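Local coordinates for protein proline dehydrogenase (Bradyrhizobium japonicum USDA 110, PDB 3HAZ) that is a bifunctional PutA flavoenzyme that probably oxidises proline to glutamate in two steps, using FAD in the first and NAD+ in the second, at residues A702-P705 with K706-Y710; G668-T671 with A672-A676. One frame throughout, in Å; residues are numbered along the deposited sequence.

How the interactions relate
Both contacts are local and lie in the NAD-binding, Rossmann-like part of the aldehyde dehydrogenase region, with centres about 12 Å apart. Interaction 2 is a fully buried turn of helix 664-675, built on backbone bonds from each residue to the fourth one on. Interaction 1 is a partly buried loop between helix 689-702 and strand 709-711, held by one turn bond and aliphatic contacts, with P705, K706 and S707 nearer the surface. Their apolar sides meet in the layer between helix and sheet: L709 CD1 lies 3.7 Å from V670 CG1, and I704 CG2 is 3.9 Å from L674 CD1. Helix 664-675 thus packs against the loop that leads from helix 689-702 into strand 709-711.

Interaction 1: A702-P705 with K706-Y710; sequences AGIP and KSALY
The backbone N of A708 donates to the carbonyl O of P705 over 2.9 Å, closing a type I beta turn with K706 and S707 at its corners. The N-H points well at the oxygen (159°) but arrives from above the carbonyl plane, 60° out of it. The turn links helix 689-702 to strand 709-711 and so completes a beta-alpha-beta crossover of the Rossmann-like NAD-binding fold. The helix finishes in a Schellman motif at G703, which has the positive phi of that motif. I704 comes next, and its O is hydrogen-bonded to ND1 of H700, back in the last helical turn. The I704 side chain turns inward: chi1 of -54° sets CG2 opposite the backbone N and so brings it to L709, 3.9 Å from its CB. The two side chains cross obliquely, and A708 fills the angle next to them, its CB 4.2 Å from I704 CG2. The proline ring adds to this patch, P705 CD standing 4.1 Å from A708 CB. W566 of helix 549-567 covers I704, P705 and A708 together, while L699 backs I704 and L709. Beyond the turn the chain pairs in parallel with strand 679-683, A708 and Y710 both bonding to the backbone of V680. The Y710 ring turns one face to the turn, K706 O lying 3.2 Å from the ring plane, displaced toward the rim.

Interaction 2: G668-T671 with A672-A676; sequences GQVT and AALMA
V670 and L674, one helical turn apart, run alongside each other in the same direction, V670 CG1 meeting L674 CD1 at 3.7 Å. With CG1 anti to the backbone N (chi1 169°), the valine directs this branch along the helix to the leucine. L674 in turn keeps close to the preceding turn, its CG 3.3 Å from V670 O. That oxygen also accepts the N-H of L674, a bond of 2.9 Å, so backbone bond and aliphatic pair tie the same two residues. The pattern is that of a regular alpha helix: A672 N and A673 N bond likewise to G668 O and Q669 O, and M675 N reaches T671 O at 2.7 Å. Polar side chains leave on other sides. T671 places OG1 between its own backbone N and carbonyl carbon (chi1 59°), from where it is hydrogen-bonded to L667 O, within the same helix. Q669 reaches to the neighbourhood of the NAD site; its OE1 is bonded to T734 OG1 and its NE2 to I656 O, which should fix the rotation of the amide beside the NAD-binding S657. At the far end of the helix, W566 NE1 and R574 NE satisfy the carbonyls of L674 and M675. The helix joins strands 641-656 and 679-683 in a beta-alpha-beta unit: V670, A673 and L674 rest on strand 679-683, while T671 packs against helices 571-587 and 604-629.

Interaction 1: A702-P705 with K706-Y710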
# COMPACT_ATOMS: atom_id res chain seq x y z
N ALA A 702 -31.05 27.47 -11.24
CA ALA A 702 -30.06 26.44 -10.98
C ALA A 702 -30.43 25.54 -9.80
O ALA A 702 -29.83 24.48 -9.60
CB ALA A 702 -28.69 27.07 -10.75
N GLY A 703 -31.41 25.95 -9.01
CA GLY A 703 -31.87 25.12 -7.91
C GLY A 703 -31.94 25.80 -6.56
O GLY A 703 -32.32 25.17 -5.57
N ILE A 704 -31.56 27.07 -6.49
CA ILE A 704 -31.74 27.84 -5.26
C ILE A 704 -33.21 28.20 -5.09
O ILE A 704 -33.79 28.86 -5.95
CB ILE A 704 -30.90 29.12 -5.26
CG1 ILE A 704 -29.42 28.79 -5.54
CG2 ILE A 704 -31.06 29.85 -3.94
CD1 ILE A 704 -28.81 27.83 -4.54
N PRO A 705 -33.83 27.76 -3.98
CA PRO A 705 -35.24 28.07 -3.72
C PRO A 705 -35.52 29.57 -3.65
O PRO A 705 -34.70 30.34 -3.14
CB PRO A 705 -35.49 27.43 -2.35
CG PRO A 705 -34.47 26.33 -2.25
CD PRO A 705 -33.25 26.87 -2.96
N LYS A 706 -36.67 29.98 -4.16
CA LYS A 706 -37.10 31.38 -4.10
C LYS A 706 -37.11 31.88 -2.66
O LYS A 706 -36.91 33.07 -2.42
CB LYS A 706 -38.49 31.55 -4.71
CG LYS A 706 -38.62 31.18 -6.18
CD LYS A 706 -37.83 32.14 -7.06
CE LYS A 706 -38.38 32.16 -8.47
NZ LYS A 706 -39.59 33.03 -8.58
N SER A 707 -37.34 30.98 -1.71
CA SER A 707 -37.42 31.35 -0.30
C SER A 707 -36.05 31.49 0.36
O SER A 707 -35.96 31.93 1.51
CB SER A 707 -38.28 30.35 0.47
OG SER A 707 -37.81 29.03 0.27
N ALA A 708 -34.99 31.12 -0.36
CA ALA A 708 -33.64 31.17 0.20
C ALA A 708 -32.84 32.38 -0.27
O ALA A 708 -31.80 32.69 0.30
CB ALA A 708 -32.89 29.88 -0.13
N LEU A 709 -33.33 33.06 -1.30
CA LEU A 709 -32.56 34.14 -1.92
C LEU A 709 -33.44 35.28 -2.44
O LEU A 709 -34.26 35.08 -3.33
CB LEU A 709 -31.71 33.59 -3.07
CG LEU A 709 -30.94 34.61 -3.92
CD1 LEU A 709 -29.88 35.32 -3.07
CD2 LEU A 709 -30.29 33.93 -5.12
N TYR A 710 -33.24 36.48 -1.89
CA TYR A 710 -33.99 37.66 -2.31
C TYR A 710 -33.08 38.80 -2.73
O TYR A 710 -32.08 39.09 -2.08
CB TYR A 710 -34.94 38.13 -1.21
CG TYR A 710 -36.02 37.12 -0.88
CD1 TYR A 710 -35.75 36.03 -0.07
CD2 TYR A 710 -37.30 37.25 -1.40
CE1 TYR A 710 -36.72 35.10 0.23
CE2 TYR A 710 -38.29 36.32 -1.10
CZ TYR A 710 -37.99 35.24 -0.29
OH TYR A 710 -38.95 34.31 0.01

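Interaction 2: G668-T671 with A672-A676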
# COMPACT_ATOMS: atom_id res chain seq x y z
N GLY A 668 -20.00 35.40 -5.73
CA GLY A 668 -19.08 34.81 -4.77
C GLY A 668 -19.64 34.88 -3.36
O GLY A 668 -19.76 33.86 -2.68
N GLN A 669 -20.01 36.08 -2.94
CA GLN A 669 -20.54 36.29 -1.60
C GLN A 669 -21.85 35.55 -1.40
O GLN A 669 -22.07 34.94 -0.36
CB GLN A 669 -20.74 37.79 -1.34
CG GLN A 669 -19.46 38.60 -1.44
CD GLN A 669 -19.62 40.01 -0.94
OE1 GLN A 669 -18.77 40.52 -0.22
NE2 GLN A 669 -20.72 40.66 -1.32
N VAL A 670 -22.72 35.60 -2.40
CA VAL A 670 -24.04 35.00 -2.29
C VAL A 670 -24.00 33.47 -2.21
O VAL A 670 -24.61 32.88 -1.31
CB VAL A 670 -24.96 35.46 -3.44
CG1 VAL A 670 -26.24 34.62 -3.46
CG2 VAL A 670 -25.30 36.94 -3.27
N THR A 671 -23.27 32.85 -3.13
CA THR A 671 -23.17 31.39 -3.16
C THR A 671 -22.41 30.83 -1.95
O THR A 671 -22.69 29.72 -1.51
CB THR A 671 -22.50 30.88 -4.46
OG1 THR A 671 -21.18 31.42 -4.58
CG2 THR A 671 -23.34 31.26 -5.68
N ALA A 672 -21.47 31.60 -1.41
CA ALA A 672 -20.78 31.17 -0.20
C ALA A 672 -21.78 31.05 0.95
O ALA A 672 -21.83 30.02 1.62
CB ALA A 672 -19.69 32.14 0.16
N ALA A 673 -22.55 32.11 1.18
CA ALA A 673 -23.56 32.14 2.24
C ALA A 673 -24.58 31.03 2.05
O ALA A 673 -24.89 30.29 2.99
CB ALA A 673 -24.26 33.51 2.26
N LEU A 674 -25.10 30.91 0.83
CA LEU A 674 -26.01 29.83 0.47
C LEU A 674 -25.41 28.45 0.71
O LEU A 674 -26.07 27.57 1.28
CB LEU A 674 -26.43 29.96 -0.99
CG LEU A 674 -27.40 31.08 -1.36
CD1 LEU A 674 -27.50 31.21 -2.88
CD2 LEU A 674 -28.78 30.86 -0.72
N MET A 675 -24.17 28.26 0.29
CA MET A 675 -23.53 26.95 0.44
C MET A 675 -23.43 26.54 1.91
O MET A 675 -23.56 25.37 2.25
CB MET A 675 -22.15 26.90 -0.23
CG MET A 675 -21.50 25.52 -0.19
SD MET A 675 -22.40 24.29 -1.19
CE MET A 675 -22.40 22.91 -0.04
N ALA A 676 -23.20 27.53 2.77
CA ALA A 676 -23.06 27.26 4.20
C ALA A 676 -24.39 26.96 4.88
O ALA A 676 -24.43 26.58 6.05
CB ALA A 676 -22.38 28.43 4.89